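Local atomic coordinates of biofilm-associated surface protein (Staphylococcus aureus, PDB entry 7C7U), a protein that sits on the staphylococcal cell surface, promotes biofilm formation, and probably uses bound calcium to control its switch to functional amyloid. Residues Gly540-Asn552 against Gly579-Lys591. Residues are numbered along the deposited sequence; the frame is centred on the assembly and turned at random.
Sequences GTSGSTVTVTDSN and GTVLTSTASKDGK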
# COMPACT_ATOMS: atom_id res chain seq x y z
N GLY A 540 10.69 28.68 27.50
CA GLY A 540 10.20 29.57 28.55
C GLY A 540 10.73 30.96 28.33
O GLY A 540 11.56 31.21 27.45
N THR A 541 10.24 31.88 29.15
CA THR A 541 10.62 33.27 28.95
C THR A 541 12.11 33.48 29.21
O THR A 541 12.73 32.83 30.05
CB THR A 541 9.76 34.20 29.81
OG1 THR A 541 10.04 35.55 29.45
CG2 THR A 541 10.07 34.00 31.27
N SER A 542 12.68 34.42 28.47
CA SER A 542 14.11 34.67 28.55
C SER A 542 14.49 35.16 29.94
O SER A 542 13.77 35.95 30.56
CB SER A 542 14.50 35.68 27.47
OG SER A 542 15.89 35.93 27.48
N GLY A 543 15.62 34.66 30.45
CA GLY A 543 16.09 35.00 31.78
C GLY A 543 15.42 34.25 32.92
O GLY A 543 15.87 34.39 34.06
N SER A 544 14.37 33.47 32.66
CA SER A 544 13.82 32.60 33.68
C SER A 544 14.66 31.32 33.78
O SER A 544 15.27 30.87 32.81
CB SER A 544 12.37 32.24 33.37
OG SER A 544 12.27 31.31 32.30
N THR A 545 14.68 30.75 34.98
CA THR A 545 15.35 29.47 35.19
C THR A 545 14.28 28.39 35.29
O THR A 545 13.36 28.48 36.10
CB THR A 545 16.22 29.52 36.45
OG1 THR A 545 17.26 30.48 36.27
CG2 THR A 545 16.83 28.15 36.72
N VAL A 546 14.42 27.36 34.45
CA VAL A 546 13.46 26.27 34.35
C VAL A 546 14.05 25.02 34.99
O VAL A 546 15.19 24.64 34.69
CB VAL A 546 13.08 25.99 32.88
CG1 VAL A 546 12.04 24.87 32.80
CG2 VAL A 546 12.55 27.24 32.24
N THR A 547 13.27 24.38 35.85
CA THR A 547 13.68 23.16 36.56
C THR A 547 12.72 22.04 36.20
O THR A 547 11.50 22.22 36.26
CB THR A 547 13.70 23.40 38.07
OG1 THR A 547 14.54 24.53 38.36
CG2 THR A 547 14.22 22.18 38.80
N VAL A 548 13.26 20.89 35.82
CA VAL A 548 12.47 19.74 35.38
C VAL A 548 12.54 18.66 36.44
O VAL A 548 13.63 18.29 36.89
CB VAL A 548 12.96 19.21 34.02
CG1 VAL A 548 12.12 18.01 33.59
CG2 VAL A 548 12.91 20.30 32.96
N THR A 549 11.38 18.14 36.82
CA THR A 549 11.28 17.06 37.80
C THR A 549 10.43 15.94 37.21
O THR A 549 9.58 16.17 36.35
CB THR A 549 10.66 17.54 39.13
OG1 THR A 549 9.28 17.85 38.93
CG2 THR A 549 11.38 18.78 39.64
N ASP A 550 10.67 14.72 37.68
CA ASP A 550 9.85 13.58 37.29
C ASP A 550 8.66 13.48 38.24
O ASP A 550 8.41 14.36 39.07
CB ASP A 550 10.67 12.29 37.24
CG ASP A 550 11.45 12.04 38.53
OD1 ASP A 550 12.67 11.76 38.43
OD2 ASP A 550 10.86 12.12 39.63
N SER A 551 7.90 12.38 38.14
CA SER A 551 6.73 12.19 38.99
C SER A 551 7.10 12.07 40.47
O SER A 551 6.21 12.20 41.32
CB SER A 551 5.94 10.96 38.54
OG SER A 551 6.79 9.94 38.06
N ASN A 552 8.37 11.84 40.80
CA ASN A 552 8.83 11.75 42.18
C ASN A 552 9.55 13.02 42.62
O ASN A 552 10.27 13.00 43.63
CB ASN A 552 9.75 10.54 42.34
CG ASN A 552 9.07 9.22 41.98
OD1 ASN A 552 7.94 8.96 42.38
ND2 ASN A 552 9.77 8.39 41.21
N GLY A 579 8.19 6.02 29.66
CA GLY A 579 7.08 6.04 30.58
C GLY A 579 7.25 7.01 31.73
O GLY A 579 6.26 7.33 32.40
N THR A 580 8.47 7.49 31.98
CA THR A 580 8.66 8.49 33.03
C THR A 580 7.98 9.80 32.63
O THR A 580 8.04 10.22 31.47
CB THR A 580 10.15 8.72 33.30
OG1 THR A 580 10.88 8.76 32.07
CG2 THR A 580 10.71 7.61 34.18
N VAL A 581 7.32 10.42 33.59
CA VAL A 581 6.52 11.62 33.35
C VAL A 581 7.31 12.83 33.84
O VAL A 581 7.90 12.80 34.92
CB VAL A 581 5.15 11.53 34.04
CG1 VAL A 581 4.39 12.83 33.86
CG2 VAL A 581 4.37 10.35 33.48
N LEU A 582 7.33 13.88 33.02
CA LEU A 582 8.11 15.08 33.27
C LEU A 582 7.21 16.30 33.41
O LEU A 582 6.24 16.46 32.66
CB LEU A 582 9.10 15.32 32.12
CG LEU A 582 10.13 14.21 31.90
CD1 LEU A 582 11.03 14.54 30.71
CD2 LEU A 582 10.95 14.03 33.16
N THR A 583 7.51 17.14 34.39
CA THR A 583 6.90 18.46 34.51
C THR A 583 7.99 19.48 34.75
O THR A 583 9.15 19.14 35.00
CB THR A 583 5.86 18.52 35.65
OG1 THR A 583 6.49 18.21 36.90
CG2 THR A 583 4.71 17.54 35.39
N SER A 584 7.62 20.76 34.68
CA SER A 584 8.60 21.81 34.92
C SER A 584 7.90 23.04 35.47
O SER A 584 6.70 23.25 35.28
CB SER A 584 9.36 22.16 33.63
OG SER A 584 8.47 22.51 32.59
N THR A 585 8.68 23.86 36.18
CA THR A 585 8.26 25.19 36.57
C THR A 585 9.42 26.14 36.31
O THR A 585 10.58 25.74 36.28
CB THR A 585 7.83 25.28 38.06
OG1 THR A 585 8.90 24.80 38.89
CG2 THR A 585 6.58 24.44 38.33
N ALA A 586 9.09 27.42 36.13
CA ALA A 586 10.08 28.46 35.91
C ALA A 586 10.03 29.46 37.05
O ALA A 586 8.98 29.64 37.69
CB ALA A 586 9.85 29.19 34.58
N SER A 587 11.16 30.11 37.31
CA SER A 587 11.21 31.16 38.31
C SER A 587 12.03 32.32 37.78
O SER A 587 12.98 32.13 37.00
CB SER A 587 11.79 30.66 39.65
OG SER A 587 13.11 30.21 39.47
N LYS A 588 11.66 33.53 38.22
CA LYS A 588 12.29 34.77 37.77
C LYS A 588 11.81 35.94 38.62
O LYS A 588 10.61 36.14 38.78
CB LYS A 588 11.97 35.04 36.29
CG LYS A 588 12.70 36.26 35.71
CD LYS A 588 12.44 36.42 34.22
CE LYS A 588 13.23 37.60 33.65
NZ LYS A 588 12.85 37.90 32.23
N ASP A 589 12.75 36.71 39.16
CA ASP A 589 12.43 37.95 39.86
C ASP A 589 11.47 37.72 41.03
O ASP A 589 10.57 38.53 41.29
CB ASP A 589 11.86 38.98 38.88
CG ASP A 589 12.85 39.34 37.77
OD1 ASP A 589 14.08 39.29 38.03
OD2 ASP A 589 12.42 39.70 36.65
N GLY A 590 11.66 36.61 41.74
CA GLY A 590 10.85 36.24 42.89
C GLY A 590 9.52 35.59 42.57
O GLY A 590 8.79 35.23 43.50
N LYS A 591 9.18 35.44 41.29
CA LYS A 591 7.97 34.75 40.90
C LYS A 591 8.27 33.29 40.61
O LYS A 591 9.39 32.94 40.23
CB LYS A 591 7.35 35.40 39.66
CG LYS A 591 7.10 36.89 39.77
CD LYS A 591 6.42 37.41 38.52
CE LYS A 591 7.43 37.75 37.44
NZ LYS A 591 7.74 39.20 37.44
O HOH W 1 10.44 22.20 38.68
O HOH W 2 7.87 20.65 38.36
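Thr545, Thr547 and Thr549 pair with Ser587, Thr585 and Thr583 as hydrogen-bonded pairs of two antiparallel strands, whose directions differ by 152°. Each pair exchanges two backbone bonds; Thr547 N to Thr585 O is 3.0 Å, while the return bond, Thr585 N to Thr547 O, is longer at 3.3 Å. Between them, Val546–Ala586 and Val548–Ser584 are non-hydrogen-bonded pairs, their CA-H groups resting on facing carbonyls. The hydroxyl-rich face holds two waters: one donates to Thr547 O (2.6 Å) and meets Thr585 OG1, the other joins Thr549 OG1 and Thr583 OG1. On the opposite face, Val548 CG1, set anti to the backbone N (chi1 180°), is thereby brought over Thr583 O and to 4.2 Å from Leu582 CD2, the side chains crossing at a slant; Val546 CG2 packs on Ala586 CB. Lys588, closing its own strand, extends across to the type II turn Thr541–Ser544 that leads into strand 545-550, bringing NZ to 2.7 Å from Ser542 O. These are the central strands of a four-stranded antiparallel sheet in the C-terminal all-beta domain, flanked by 555-560 and 591-600; strand 535-539 packs against Val546, Val548 and Leu582, consistent with a beta-sandwich.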